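Local coordinates for protein aldehyde dehydrogenase (Staphylococcus aureus, PDB 6K10) that oxidises the aldehyde 4,4'-diaponeurosporen-4-al to 4,4'-diaponeurosporenoic acid with NAD, a step in the synthesis of the carotenoid pigment staphyloxanthin, at residues A[205-209]-A[210-214]. The protein carries 1 engineered substitution. Sequence-based numbering, arbitrary orientation.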
loop_
_atom_site.group_PDB
_atom_site.type_symbol
_atom_site.label_atom_id
_atom_site.label_comp_id
_atom_site.label_asym_id
_atom_site.label_seq_id
_atom_site.Cartn_x
_atom_site.Cartn_y
_atom_site.Cartn_z
ATOM N N GLN A 205 14.567 0.506 -5.469
ATOM C CA GLN A 205 14.950 -0.015 -6.777
ATOM C C GLN A 205 15.326 -1.488 -6.690
ATOM O O GLN A 205 14.986 -2.276 -7.582
ATOM C CB GLN A 205 16.108 0.804 -7.349
ATOM C CG GLN A 205 15.730 2.230 -7.721
ATOM C CD GLN A 205 16.936 3.082 -8.069
ATOM O OE1 GLN A 205 17.254 4.043 -7.369
ATOM N NE2 GLN A 205 17.617 2.729 -9.152
ATOM N N ALA A 206 16.023 -1.881 -5.620
ATOM C CA ALA A 206 16.384 -3.283 -5.437
ATOM C C ALA A 206 15.142 -4.147 -5.263
ATOM O O ALA A 206 15.024 -5.219 -5.867
ATOM C CB ALA A 206 17.314 -3.429 -4.232
ATOM N N ALA A 207 14.203 -3.688 -4.433
ATOM C CA ALA A 207 12.966 -4.432 -4.226
ATOM C C ALA A 207 12.163 -4.542 -5.513
ATOM O O ALA A 207 11.514 -5.564 -5.762
ATOM C CB ALA A 207 12.135 -3.765 -3.132
ATOM N N SER A 208 12.193 -3.497 -6.346
ATOM C CA SER A 208 11.382 -3.498 -7.559
ATOM C C SER A 208 11.805 -4.612 -8.506
ATOM O O SER A 208 10.967 -5.207 -9.194
ATOM C CB SER A 208 11.466 -2.139 -8.253
ATOM O OG SER A 208 12.705 -1.977 -8.916
ATOM N N GLU A 209 13.105 -4.909 -8.544
ATOM C CA GLU A 209 13.619 -5.993 -9.372
ATOM C C GLU A 209 12.965 -7.327 -9.036
ATOM O O GLU A 209 12.773 -8.169 -9.923
ATOM C CB GLU A 209 15.133 -6.075 -9.184
ATOM C CG GLU A 209 15.831 -7.187 -9.923
ATOM C CD GLU A 209 17.328 -6.963 -9.970
ATOM O OE1 GLU A 209 17.822 -6.118 -9.193
ATOM O OE2 GLU A 209 18.010 -7.633 -10.773
ATOM N N ASN A 210 12.605 -7.533 -7.770
ATOM C CA ASN A 210 12.049 -8.793 -7.299
ATOM C C ASN A 210 10.547 -8.718 -7.048
ATOM O O ASN A 210 9.992 -9.623 -6.413
ATOM C CB ASN A 210 12.772 -9.232 -6.024
ATOM C CG ASN A 210 14.220 -9.605 -6.275
ATOM O OD1 ASN A 210 14.544 -10.226 -7.286
ATOM N ND2 ASN A 210 15.101 -9.215 -5.360
ATOM N N LEU A 211 9.880 -7.664 -7.528
ATOM C CA LEU A 211 8.442 -7.469 -7.320
ATOM C C LEU A 211 8.081 -7.506 -5.833
ATOM O O LEU A 211 7.048 -8.050 -5.442
ATOM C CB LEU A 211 7.620 -8.499 -8.099
ATOM C CG LEU A 211 7.674 -8.427 -9.627
ATOM C CD1 LEU A 211 6.871 -9.561 -10.253
ATOM C CD2 LEU A 211 7.172 -7.075 -10.114
ATOM N N VAL A 212 8.939 -6.920 -5.011
ATOM C CA VAL A 212 8.774 -6.965 -3.550
ATOM C C VAL A 212 8.033 -5.683 -3.125
ATOM O O VAL A 212 8.492 -4.589 -3.455
ATOM C CB VAL A 212 10.122 -7.074 -2.838
ATOM C CG1 VAL A 212 9.937 -6.913 -1.341
ATOM C CG2 VAL A 212 10.774 -8.411 -3.150
ATOM N N PRO A 213 6.921 -5.809 -2.403
ATOM C CA PRO A 213 6.252 -4.600 -1.897
ATOM C C PRO A 213 7.026 -4.002 -0.736
ATOM O O PRO A 213 7.729 -4.699 0.000
ATOM C CB PRO A 213 4.886 -5.125 -1.442
ATOM C CG PRO A 213 5.162 -6.536 -1.038
ATOM C CD PRO A 213 6.224 -7.036 -1.998
ATOM N N VAL A 214 6.901 -2.683 -0.577
ATOM C CA VAL A 214 7.683 -1.964 0.418
ATOM C C VAL A 214 6.823 -0.956 1.162
ATOM O O VAL A 214 5.769 -0.520 0.696
ATOM C CB VAL A 214 8.886 -1.210 -0.189
ATOM C CG1 VAL A 214 9.730 -2.121 -1.062
ATOM C CG2 VAL A 214 8.398 0.009 -0.946
#
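With chi1 of V214 at -51°, its CG1 is set beside the backbone N and anti to the carbonyl carbon, where it meets the methyl of A207; V212 instead uses its CB against A207, with CG2 beside the backbone N at the fringe of the A207 carbonyl oxygen. The apolar evidence is direct: A207 CB lies 3.6 Å from V214 CG1 and 3.9 Å from V212 CB, so one small methyl in the last turn of the helix is touched by both valines as the chain folds back. The polar evidence centres on the carbonyl of A207, whose oxygen is gripped by two amides coming from opposite faces of its plane. V212 N reaches A207 O at 3.0 Å in a nearly straight bond (166° at the hydrogen), whereas N210 N makes a more bent one (139°) to the same oxygen. A third bond, L211 N to S208 O at 3.2 Å, is nearly straight at its hydrogen; its donor, like the two at A207 O, stands above the carbonyl plane, and further out of it than they do. One turn back, S208 OG bonds to Q205 O at 2.7 Å, and the same hydroxyl has a weak hydrogen bond to S208 of the second subunit. N210 ND2 makes a weak bond to the carbonyl of H185, while Y204 of the second subunit bonds to V212 O, so the turn borders the dimer interface. V212 and V214 also pack on V191 of strand 190-194, next to which strand 214-217 runs parallel. The positive phi of L211, the V212 N to A207 O bond and the L211 N to S208 O bond together define a Schellman motif, which ends helix 197-209 and turns the chain into the strand that carries E217, the predicted active-site glutamate of this aldehyde dehydrogenase.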